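Long-range contacts in xyloglucan-specific endo-beta-1,4-glucanase BoGH5A (Bacteroides ovatus, PDB 3ZMR), which cleaves beta-1,4-glucosidic linkages within the backbone of xyloglucan, with retention of configuration, to release xyloglucan oligosaccharides: residues V175-H179 against I213-E218; M194-E198 against R247-Y251; L255-N261 against R302-Q307. All coordinates share one frame; numbering follows the deposited sequence.

Contact 1. Residues V175-H179 against I213-E218. With XYS (alpha-D-xylopyranose), chain C; GLC (alpha-D-glucopyranose), chain L; BGC (beta-D-glucopyranose), chain B.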
loop_
_atom_site.group_PDB
_atom_site.type_symbol
_atom_site.label_atom_id
_atom_site.label_comp_id
_atom_site.label_asym_id
_atom_site.label_seq_id
_atom_site.Cartn_x
_atom_site.Cartn_y
_atom_site.Cartn_z
ATOM N N VAL A 175 2.011 10.387 -8.283
ATOM C CA VAL A 175 2.550 10.573 -9.628
ATOM C C VAL A 175 1.790 9.708 -10.631
ATOM O O VAL A 175 1.471 8.535 -10.382
ATOM C CB VAL A 175 4.048 10.203 -9.716
ATOM C CG1 VAL A 175 4.652 10.644 -11.057
ATOM C CG2 VAL A 175 4.835 10.843 -8.590
ATOM N N ALA A 176 1.532 10.314 -11.792
ATOM C CA ALA A 176 1.020 9.618 -12.962
ATOM C C ALA A 176 2.188 9.580 -13.959
ATOM O O ALA A 176 3.043 10.486 -13.987
ATOM C CB ALA A 176 -0.121 10.406 -13.588
ATOM N N TYR A 177 2.196 8.517 -14.761
ATOM C CA TYR A 177 3.192 8.312 -15.828
ATOM C C TYR A 177 2.594 7.934 -17.173
ATOM O O TYR A 177 3.245 8.137 -18.204
ATOM C CB TYR A 177 4.191 7.219 -15.418
ATOM C CG TYR A 177 4.973 7.466 -14.159
ATOM C CD1 TYR A 177 4.479 7.066 -12.917
ATOM C CD2 TYR A 177 6.198 8.134 -14.195
ATOM C CE1 TYR A 177 5.233 7.278 -11.759
ATOM C CE2 TYR A 177 6.939 8.362 -13.056
ATOM C CZ TYR A 177 6.456 7.952 -11.847
ATOM O OH TYR A 177 7.271 8.183 -10.754
ATOM N N SER A 178 1.398 7.351 -17.153
ATOM C CA SER A 178 0.805 6.715 -18.333
ATOM C C SER A 178 0.263 7.699 -19.380
ATOM O O SER A 178 -0.121 7.301 -20.491
ATOM C CB SER A 178 -0.272 5.708 -17.948
ATOM O OG SER A 178 0.330 4.638 -17.217
ATOM N N HIS A 179 0.284 8.974 -19.026
ATOM C CA HIS A 179 0.018 10.069 -19.958
ATOM C C HIS A 179 1.291 10.609 -20.600
ATOM O O HIS A 179 1.256 11.559 -21.395
ATOM C CB HIS A 179 -0.732 11.200 -19.261
ATOM C CG HIS A 179 0.013 11.838 -18.137
ATOM N ND1 HIS A 179 0.881 11.136 -17.323
ATOM C CD2 HIS A 179 -0.050 13.096 -17.630
ATOM C CE1 HIS A 179 1.359 11.954 -16.403
ATOM N NE2 HIS A 179 0.803 13.146 -16.558
ATOM N N ILE A 213 6.909 8.525 -3.295
ATOM C CA ILE A 213 6.352 8.581 -4.662
ATOM C C ILE A 213 5.596 7.292 -4.949
ATOM O O ILE A 213 5.989 6.217 -4.479
ATOM C CB ILE A 213 7.413 8.844 -5.742
ATOM C CG1 ILE A 213 8.522 7.790 -5.735
ATOM C CG2 ILE A 213 7.970 10.253 -5.579
ATOM C CD1 ILE A 213 9.501 7.938 -6.883
ATOM N N ASN A 214 4.525 7.380 -5.716
ATOM C CA ASN A 214 3.730 6.224 -6.082
ATOM C C ASN A 214 3.478 6.171 -7.588
ATOM O O ASN A 214 4.033 6.955 -8.362
ATOM C CB ASN A 214 2.447 6.160 -5.267
ATOM C CG ASN A 214 1.363 7.098 -5.762
ATOM O OD1 ASN A 214 1.556 7.870 -6.708
ATOM N ND2 ASN A 214 0.243 7.094 -5.075
ATOM N N ILE A 215 2.694 5.186 -8.004
ATOM C CA ILE A 215 1.927 5.261 -9.266
ATOM C C ILE A 215 0.461 5.369 -8.821
ATOM O O ILE A 215 -0.060 4.498 -8.143
ATOM C CB ILE A 215 2.135 4.048 -10.190
ATOM C CG1 ILE A 215 3.602 3.882 -10.591
ATOM C CG2 ILE A 215 1.260 4.242 -11.433
ATOM C CD1 ILE A 215 3.842 2.620 -11.385
ATOM N N HIS A 216 -0.209 6.456 -9.197
ATOM C CA HIS A 216 -1.515 6.777 -8.647
ATOM C C HIS A 216 -2.599 6.216 -9.580
ATOM O O HIS A 216 -2.317 5.376 -10.443
ATOM C CB HIS A 216 -1.639 8.297 -8.466
ATOM C CG HIS A 216 -2.567 8.733 -7.371
ATOM N ND1 HIS A 216 -2.264 8.551 -6.049
ATOM C CD2 HIS A 216 -3.771 9.375 -7.402
ATOM C CE1 HIS A 216 -3.226 9.071 -5.298
ATOM N NE2 HIS A 216 -4.151 9.597 -6.102
ATOM N N TRP A 217 -3.822 6.702 -9.431
ATOM C CA TRP A 217 -4.986 6.215 -10.180
ATOM C C TRP A 217 -4.793 6.288 -11.702
ATOM O O TRP A 217 -5.001 5.320 -12.415
ATOM C CB TRP A 217 -6.192 7.073 -9.776
ATOM C CG TRP A 217 -7.442 6.824 -10.575
ATOM C CD1 TRP A 217 -8.261 5.708 -10.556
ATOM C CD2 TRP A 217 -8.017 7.723 -11.542
ATOM N NE1 TRP A 217 -9.302 5.867 -11.458
ATOM C CE2 TRP A 217 -9.187 7.099 -12.048
ATOM C CE3 TRP A 217 -7.689 9.015 -11.984
ATOM C CZ2 TRP A 217 -10.013 7.720 -12.968
ATOM C CZ3 TRP A 217 -8.519 9.620 -12.921
ATOM C CH2 TRP A 217 -9.643 8.980 -13.396
ATOM N N GLU A 218 -4.417 7.468 -12.175
ATOM C CA GLU A 218 -4.135 7.747 -13.601
ATOM C C GLU A 218 -5.067 7.025 -14.602
ATOM O O GLU A 218 -4.638 6.355 -15.543
ATOM C CB GLU A 218 -2.669 7.576 -13.952
ATOM C CG GLU A 218 -2.090 6.195 -13.768
ATOM C CD GLU A 218 -0.728 6.032 -14.425
ATOM O OE1 GLU A 218 -0.061 7.056 -14.688
ATOM O OE2 GLU A 218 -0.329 4.866 -14.658
HETATM C C1 XYS C . -9.736 10.479 -9.634
HETATM C C2 XYS C . -10.913 9.533 -9.988
HETATM C C3 XYS C . -11.301 8.797 -8.710
HETATM C C4 XYS C . -10.108 8.105 -8.065
HETATM C C5 XYS C . -8.900 9.044 -7.871
HETATM O O2 XYS C . -12.099 10.195 -10.525
HETATM O O3 XYS C . -12.304 7.804 -8.943
HETATM O O4 XYS C . -10.519 7.616 -6.800
HETATM O O5 XYS C . -8.632 9.745 -9.078
HETATM C C1 GLC L . -8.304 9.107 -2.542
HETATM C C2 GLC L . -7.554 9.249 -3.862
HETATM C C3 GLC L . -7.381 10.715 -4.264
HETATM C C4 GLC L . -8.772 11.357 -4.241
HETATM C C5 GLC L . -9.498 11.039 -2.925
HETATM C C6 GLC L . -10.886 11.662 -2.811
HETATM O O2 GLC L . -6.331 8.568 -3.758
HETATM O O3 GLC L . -6.694 10.847 -5.528
HETATM O O4 GLC L . -8.558 12.738 -4.351
HETATM O O5 GLC L . -9.585 9.645 -2.736
HETATM O O6 GLC L . -10.719 12.925 -2.195
HETATM C C2 BGC B . -7.555 9.039 -3.909
HETATM C C3 BGC B . -7.437 10.546 -4.193
HETATM C C4 BGC B . -8.774 11.268 -4.064
HETATM C C5 BGC B . -9.291 10.882 -2.670
HETATM C C6 BGC B . -10.593 11.600 -2.357
HETATM C C1 BGC B . -8.352 8.630 -2.662
HETATM O O2 BGC B . -6.244 8.484 -3.813
HETATM O O3 BGC B . -6.914 10.720 -5.527
HETATM O O4 BGC B . -8.596 12.696 -4.283
HETATM O O5 BGC B . -9.511 9.461 -2.569
HETATM O O6 BGC B . -11.455 11.424 -3.494
HETATM O O HOH W 1 6.620 6.886 -8.529
#
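Glu218 reaches back over the 175-179 loop and shares its carboxylate among three donors. Its OE1 accepts the backbone N of Tyr177 at 2.7 Å, met nearly head-on, and the backbone N of Ser178 at 2.9 Å, on the syn side but well out of the carboxylate plane. OE2 takes the hydroxyl OG of Ser178 at 2.7 Å from above the carboxylate plane and has a further donor in Trp221. With CG placed between backbone N and carbonyl carbon (chi1 62°) and the chain extended beyond, one buried carboxylate binds two successive peptide N-H groups and the serine hydroxyl.

Val175 is held at both backbone ends: N donates to Asn214 OD1 at 3.0 Å, and O accepts His216 N at 2.9 Å. Asn214 ND2 in turn bonds His216 ND1 at 3.1 Å, close to the plane of both imidazole and amide. This second-shell bond probably fixes the ring's rotation, with NE2 directed at O3 of the bound glucose, modelled as overlapping alpha and beta anomers. Trp217 stacks one face of its indole against the xylose, whose C2 lies over the ring centre.

Tyr177 turns its edge to Asn214 O, and a water joins that oxygen to the phenol OH. Its CE1 packs 3.9 Å from CG1 of Ile215, the two side chains crossing nearly at right angles.

The contact joins the loop after strand 170-173 to strand 210-214 and the loop beyond it. Helix 191-206 packs on Val175 and Tyr177 through Val197, while helix 227-248 backs Ser178 and Glu218 through Met240.

Contact 2. Residues M194-E198 against R247-Y251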
loop_
_atom_site.group_PDB
_atom_site.type_symbol
_atom_site.label_atom_id
_atom_site.label_comp_id
_atom_site.label_asym_id
_atom_site.label_seq_id
_atom_site.Cartn_x
_atom_site.Cartn_y
_atom_site.Cartn_z
ATOM N N MET A 194 10.218 12.008 -16.465
ATOM C CA MET A 194 10.963 11.474 -15.312
ATOM C C MET A 194 11.852 12.561 -14.718
ATOM O O MET A 194 12.014 12.667 -13.490
ATOM C CB MET A 194 11.825 10.280 -15.725
ATOM C CG MET A 194 11.036 9.081 -16.198
ATOM S SD MET A 194 9.879 8.467 -14.961
ATOM C CE MET A 194 10.942 8.128 -13.571
ATOM N N ASP A 195 12.438 13.393 -15.577
ATOM C CA ASP A 195 13.276 14.481 -15.095
ATOM C C ASP A 195 12.481 15.444 -14.199
ATOM O O ASP A 195 12.993 15.972 -13.224
ATOM C CB ASP A 195 13.856 15.320 -16.246
ATOM C CG ASP A 195 14.873 14.578 -17.123
ATOM O OD1 ASP A 195 15.387 13.510 -16.734
ATOM O OD2 ASP A 195 15.181 15.127 -18.216
ATOM N N LYS A 196 11.245 15.754 -14.600
ATOM C CA LYS A 196 10.395 16.692 -13.831
ATOM C C LYS A 196 10.037 16.100 -12.461
ATOM O O LYS A 196 10.097 16.749 -11.438
ATOM C CB LYS A 196 9.107 17.026 -14.613
ATOM C CG LYS A 196 9.332 17.962 -15.793
ATOM C CD LYS A 196 8.097 18.083 -16.661
ATOM C CE LYS A 196 7.059 19.017 -16.066
ATOM N NZ LYS A 196 5.990 19.269 -17.093
ATOM N N VAL A 197 9.632 14.836 -12.480
ATOM C CA VAL A 197 9.340 14.126 -11.236
ATOM C C VAL A 197 10.594 14.134 -10.313
ATOM O O VAL A 197 10.543 14.462 -9.117
ATOM C CB VAL A 197 8.835 12.694 -11.500
ATOM C CG1 VAL A 197 8.565 12.006 -10.163
ATOM C CG2 VAL A 197 7.577 12.704 -12.377
ATOM N N GLU A 198 11.726 13.749 -10.882
ATOM C CA GLU A 198 12.970 13.724 -10.105
ATOM C C GLU A 198 13.332 15.097 -9.529
ATOM O O GLU A 198 13.821 15.192 -8.408
ATOM C CB GLU A 198 14.119 13.164 -10.967
ATOM C CG GLU A 198 15.413 13.048 -10.169
ATOM C CD GLU A 198 16.585 12.423 -10.882
ATOM O OE1 GLU A 198 16.541 12.337 -12.111
ATOM O OE2 GLU A 198 17.591 12.119 -10.179
ATOM N N ARG A 247 15.551 4.810 -12.105
ATOM C CA ARG A 247 15.848 6.258 -12.084
ATOM C C ARG A 247 16.233 6.726 -10.663
ATOM O O ARG A 247 17.130 7.555 -10.498
ATOM C CB ARG A 247 14.664 7.087 -12.623
ATOM C CG ARG A 247 14.807 8.593 -12.424
ATOM C CD ARG A 247 15.954 9.186 -13.202
ATOM N NE ARG A 247 15.658 9.312 -14.622
ATOM C CZ ARG A 247 15.445 10.472 -15.270
ATOM N NH1 ARG A 247 15.432 11.626 -14.639
ATOM N NH2 ARG A 247 15.211 10.447 -16.578
ATOM N N PHE A 248 15.514 6.205 -9.653
ATOM C CA PHE A 248 15.660 6.663 -8.286
ATOM C C PHE A 248 16.537 5.776 -7.375
ATOM O O PHE A 248 16.611 5.965 -6.157
ATOM C CB PHE A 248 14.273 6.877 -7.672
ATOM C CG PHE A 248 13.539 8.072 -8.220
ATOM C CD1 PHE A 248 13.845 9.352 -7.764
ATOM C CD2 PHE A 248 12.549 7.919 -9.178
ATOM C CE1 PHE A 248 13.196 10.432 -8.287
ATOM C CE2 PHE A 248 11.893 9.006 -9.712
ATOM C CZ PHE A 248 12.200 10.259 -9.256
ATOM N N ARG A 249 17.259 4.835 -7.991
ATOM C CA ARG A 249 17.966 3.796 -7.247
ATOM C C ARG A 249 19.018 4.348 -6.279
ATOM O O ARG A 249 19.259 3.745 -5.234
ATOM C CB ARG A 249 18.648 2.830 -8.252
ATOM C CG ARG A 249 19.367 1.656 -7.567
ATOM C CD ARG A 249 19.686 0.528 -8.513
ATOM N NE ARG A 249 20.454 0.960 -9.678
ATOM C CZ ARG A 249 20.800 0.176 -10.689
ATOM N NH1 ARG A 249 20.428 -1.104 -10.744
ATOM N NH2 ARG A 249 21.495 0.705 -11.687
ATOM N N ASP A 250 19.680 5.454 -6.639
ATOM C CA ASP A 250 20.798 5.970 -5.819
ATOM C C ASP A 250 20.393 6.938 -4.725
ATOM O O ASP A 250 21.250 7.457 -4.035
ATOM C CB ASP A 250 21.901 6.564 -6.694
ATOM C CG ASP A 250 22.555 5.538 -7.608
ATOM O OD1 ASP A 250 22.482 4.309 -7.357
ATOM O OD2 ASP A 250 23.178 5.966 -8.601
ATOM N N TYR A 251 19.095 7.179 -4.541
ATOM C CA TYR A 251 18.628 8.037 -3.444
ATOM C C TYR A 251 18.651 7.301 -2.110
ATOM O O TYR A 251 18.470 6.077 -2.053
ATOM C CB TYR A 251 17.225 8.616 -3.731
ATOM C CG TYR A 251 17.256 9.696 -4.816
ATOM C CD1 TYR A 251 17.260 9.371 -6.158
ATOM C CD2 TYR A 251 17.407 11.022 -4.476
ATOM C CE1 TYR A 251 17.349 10.356 -7.141
ATOM C CE2 TYR A 251 17.477 12.014 -5.419
ATOM C CZ TYR A 251 17.461 11.688 -6.754
ATOM O OH TYR A 251 17.554 12.737 -7.662
#
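Arg247 spans Asp195 and Glu198 in a salt-bridge network at the outer surface of the barrel, where helix 191-206 meets the late part of its neighbour, helix 227-248, and the type I turn Phe248-Tyr251. The charged groups lie over a more buried apolar layer.

The guanidinium grips Asp195 end-on, with two nitrogens on one oxygen: OD1 of Asp195 receives NH1 at 2.8 Å on its anti lone pair, and NH2 at 3.1 Å on the same anti side but out of the carboxylate plane. NH1 also turns to the next acid along the helix, 2.9 Å from Glu198 OE1. Both acceptors sit at the edge of the guanidinium, although the two carboxylates are rotated well out of its plane, by 46° for Asp195 and 61° for Glu198. CB of Met194 covers one face, 3.5 Å from Arg247 NH2. Bends at chi2 and chi3 curl the arginine across the neighbouring helix, past Met194 in the opposite direction.

Glu198 uses its other oxygen as well. OE2 accepts the phenol OH of Tyr251 at 2.6 Å through its anti lone pair, near the plane of the ring. In the apolar layer the Phe248 ring runs past the start of the same glutamate, with CZ 3.6 Å from Glu198 CA, and it also meets CG1 of Val197.

One cation therefore serves two carboxylates a helical turn apart, which probably eases their mutual repulsion. With an arginine on one oxygen and a tyrosine hydroxyl donating to the other, Glu198 is likely to be ionised and restrained from turning.

Contact 3. Residues L255-N261 against R302-Q307. With GLC (alpha-D-glucopyranose), chain L; BGC (beta-D-glucopyranose), chain B.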
loop_
_atom_site.group_PDB
_atom_site.type_symbol
_atom_site.label_atom_id
_atom_site.label_comp_id
_atom_site.label_asym_id
_atom_site.label_seq_id
_atom_site.Cartn_x
_atom_site.Cartn_y
_atom_site.Cartn_z
ATOM N N LEU A 255 13.858 8.554 0.768
ATOM C CA LEU A 255 12.946 8.316 -0.355
ATOM C C LEU A 255 12.348 6.924 -0.266
ATOM O O LEU A 255 13.086 5.921 -0.244
ATOM C CB LEU A 255 13.597 8.493 -1.713
ATOM C CG LEU A 255 12.740 8.270 -2.965
ATOM C CD1 LEU A 255 11.586 9.277 -3.044
ATOM C CD2 LEU A 255 13.564 8.355 -4.224
ATOM N N LEU A 256 11.029 6.874 -0.184
ATOM C CA LEU A 256 10.235 5.639 -0.144
ATOM C C LEU A 256 9.396 5.523 -1.402
ATOM O O LEU A 256 9.003 6.551 -2.000
ATOM C CB LEU A 256 9.310 5.613 1.087
ATOM C CG LEU A 256 9.943 5.596 2.502
ATOM C CD1 LEU A 256 10.313 6.984 2.979
ATOM C CD2 LEU A 256 8.983 4.955 3.504
ATOM N N PHE A 257 9.158 4.278 -1.822
ATOM C CA PHE A 257 8.281 3.993 -2.953
ATOM C C PHE A 257 6.993 3.347 -2.469
ATOM O O PHE A 257 7.027 2.475 -1.606
ATOM C CB PHE A 257 8.907 3.036 -3.979
ATOM C CG PHE A 257 10.247 3.438 -4.555
ATOM C CD1 PHE A 257 10.687 4.755 -4.683
ATOM C CD2 PHE A 257 11.054 2.431 -5.073
ATOM C CE1 PHE A 257 11.909 5.022 -5.248
ATOM C CE2 PHE A 257 12.261 2.714 -5.654
ATOM C CZ PHE A 257 12.704 4.002 -5.730
ATOM N N ALA A 258 5.873 3.772 -3.048
ATOM C CA ALA A 258 4.555 3.170 -2.769
ATOM C C ALA A 258 3.979 2.609 -4.067
ATOM O O ALA A 258 3.802 3.345 -5.024
ATOM C CB ALA A 258 3.592 4.195 -2.175
ATOM N N GLY A 259 3.686 1.300 -4.103
ATOM C CA GLY A 259 3.533 0.628 -5.392
ATOM C C GLY A 259 2.284 1.013 -6.194
ATOM O O GLY A 259 2.315 1.069 -7.431
ATOM N N THR A 260 1.196 1.231 -5.458
ATOM C CA THR A 260 -0.131 1.444 -6.034
ATOM C C THR A 260 -0.882 2.481 -5.195
ATOM O O THR A 260 -0.388 2.925 -4.170
ATOM C CB THR A 260 -0.959 0.122 -6.092
ATOM O OG1 THR A 260 -1.398 -0.235 -4.769
ATOM C CG2 THR A 260 -0.169 -1.021 -6.725
ATOM N N ASN A 261 -2.087 2.824 -5.632
ATOM C CA ASN A 261 -2.936 3.707 -4.863
ATOM C C ASN A 261 -4.140 2.904 -4.334
ATOM O O ASN A 261 -3.955 2.042 -3.477
ATOM C CB ASN A 261 -3.317 4.930 -5.688
ATOM C CG ASN A 261 -4.060 5.970 -4.877
ATOM O OD1 ASN A 261 -3.674 6.277 -3.756
ATOM N ND2 ASN A 261 -5.128 6.529 -5.446
ATOM N N ARG A 302 15.638 -0.200 0.442
ATOM C CA ARG A 302 14.710 0.920 0.537
ATOM C C ARG A 302 13.449 0.499 1.251
ATOM O O ARG A 302 12.966 -0.626 1.094
ATOM C CB ARG A 302 14.403 1.425 -0.862
ATOM C CG ARG A 302 13.591 2.697 -0.911
ATOM C CD ARG A 302 13.435 3.349 -2.314
ATOM N NE ARG A 302 14.714 3.450 -3.001
ATOM C CZ ARG A 302 15.717 4.262 -2.654
ATOM N NH1 ARG A 302 15.605 5.174 -1.669
ATOM N NH2 ARG A 302 16.888 4.153 -3.276
ATOM N N HIS A 303 12.866 1.417 1.989
ATOM C CA HIS A 303 11.580 1.144 2.628
ATOM C C HIS A 303 10.491 1.301 1.601
ATOM O O HIS A 303 10.406 2.309 0.893
ATOM C CB HIS A 303 11.350 2.108 3.785
ATOM C CG HIS A 303 12.380 1.974 4.877
ATOM N ND1 HIS A 303 12.143 1.320 6.075
ATOM C CD2 HIS A 303 13.658 2.416 4.933
ATOM C CE1 HIS A 303 13.231 1.389 6.822
ATOM N NE2 HIS A 303 14.165 2.030 6.140
ATOM N N LEU A 304 9.697 0.247 1.475
ATOM C CA LEU A 304 8.618 0.158 0.482
ATOM C C LEU A 304 7.261 0.159 1.177
ATOM O O LEU A 304 7.109 -0.364 2.275
ATOM C CB LEU A 304 8.779 -1.090 -0.392
ATOM C CG LEU A 304 10.132 -1.274 -1.097
ATOM C CD1 LEU A 304 10.106 -2.527 -1.947
ATOM C CD2 LEU A 304 10.535 -0.068 -1.923
ATOM N N ILE A 305 6.261 0.676 0.468
ATOM C CA ILE A 305 4.938 0.867 1.017
ATOM C C ILE A 305 3.937 0.161 0.101
ATOM O O ILE A 305 3.868 0.462 -1.105
ATOM C CB ILE A 305 4.566 2.346 1.113
ATOM C CG1 ILE A 305 5.580 3.142 1.906
ATOM C CG2 ILE A 305 3.165 2.510 1.692
ATOM C CD1 ILE A 305 5.521 4.624 1.637
ATOM N N VAL A 306 3.191 -0.799 0.653
ATOM C CA VAL A 306 2.216 -1.570 -0.072
ATOM C C VAL A 306 0.826 -1.300 0.486
ATOM O O VAL A 306 0.674 -0.888 1.642
ATOM C CB VAL A 306 2.573 -3.087 -0.066
ATOM C CG1 VAL A 306 3.864 -3.323 -0.852
ATOM C CG2 VAL A 306 2.619 -3.665 1.347
ATOM N N GLN A 307 -0.200 -1.472 -0.360
ATOM C CA GLN A 307 -1.527 -0.969 -0.045
ATOM C C GLN A 307 -2.541 -2.052 0.273
ATOM O O GLN A 307 -2.532 -3.147 -0.321
ATOM C CB GLN A 307 -2.064 -0.179 -1.235
ATOM C CG GLN A 307 -1.330 1.123 -1.512
ATOM C CD GLN A 307 0.111 0.909 -1.897
ATOM O OE1 GLN A 307 0.437 0.101 -2.799
ATOM N NE2 GLN A 307 1.002 1.635 -1.240
HETATM C C1 GLC L . -8.304 9.107 -2.542
HETATM C C2 GLC L . -7.554 9.249 -3.862
HETATM C C3 GLC L . -7.381 10.715 -4.264
HETATM C C4 GLC L . -8.772 11.357 -4.241
HETATM C C5 GLC L . -9.498 11.039 -2.925
HETATM C C6 GLC L . -10.886 11.662 -2.811
HETATM O O2 GLC L . -6.331 8.568 -3.758
HETATM O O3 GLC L . -6.694 10.847 -5.528
HETATM O O4 GLC L . -8.558 12.738 -4.351
HETATM O O5 GLC L . -9.585 9.645 -2.736
HETATM O O6 GLC L . -10.719 12.925 -2.195
HETATM C C2 BGC B . -7.555 9.039 -3.909
HETATM C C3 BGC B . -7.437 10.546 -4.193
HETATM C C4 BGC B . -8.774 11.268 -4.064
HETATM C C5 BGC B . -9.291 10.882 -2.670
HETATM C C6 BGC B . -10.593 11.600 -2.357
HETATM C C1 BGC B . -8.352 8.630 -2.662
HETATM O O2 BGC B . -6.244 8.484 -3.813
HETATM O O3 BGC B . -6.914 10.720 -5.527
HETATM O O4 BGC B . -8.596 12.696 -4.283
HETATM O O5 BGC B . -9.511 9.461 -2.569
HETATM O O6 BGC B . -11.455 11.424 -3.494
HETATM O O HOH W 2 13.555 4.335 2.115
#
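CB of Ile305 packs 3.9 Å from CB of Ala258 at the middle of a parallel strand pair, on the face that lines the barrel interior. CD1 of Ile305 extends this patch to CD2 of Leu256. On the other face Phe257 and Leu304 lie side by side and point the same way. Arg302 completes that side in a CH-pi contact, its CD 3.5 Å from the centroid of the Phe257 ring and almost directly above it.

Two backbone bonds join the strands, Ile305 N to Phe257 O at 2.9 Å and Gly259 N to Ile305 O at 3.1 Å. A kink at chi3 (-48°) carries the arginine past the ring to the start of the strand, where its NH1 donates to Leu255 O at 3.0 Å. The rest of the guanidinium is taken by Asn299, through NE, and by the Tyr251 carbonyl, through NH2.

At the opposite end, OE1 of Gln307 accepts two groups of one residue: Thr260 OG1 at 2.7 Å and Thr260 N at 3.0 Å, the hydroxyl tilted from the carbonyl plane and the N-H well above it, on the same side. NE2 of Gln307 is held by Glu334. A leucine in place of Gln307 would probably leave the N-H and hydroxyl of Thr260 without their shared acceptor and Glu334 without this donor, and the loop leading to Asn261 freer to shift. That asparagine binds the glucose, its ND2 2.9 Å from O2 of the GLC anomer, and immediately precedes Glu262, the probable proton donor.

The pair forms the fourth and fifth strands of the (beta/alpha)8 barrel. Strands 210-214 and 331-337 flank it, and helix 275-293, which lies between strands 255-258 and 304-307 in the chain, packs on Phe257 and Leu304 through Phe288 and Val292.

How the contacts relate
The three contacts are neighbours in the barrel, their centres 13 to 15 Å apart. Contacts 1 and 3 share the sheet: Ile213 O lies 2.8 Å from Ala258 N, a probable hydrogen bond. They meet again at the sugar, where His216 CE1 is 3.2 Å from Asn261 ND2 and the two side chains bind adjacent hydroxyls of one glucose. His216 is also about 4 Å, side chain to side chain, from the inferred nucleophile Glu395. Contact 2 is away from the site, Val197 about 11 Å from His216 between side chains, and packs on contact 1 with Phe248 CD2 3.8 Å from Ile213 CD1. It meets contact 3 where Phe248 CD1 packs 3.7 Å from Leu255 CD2.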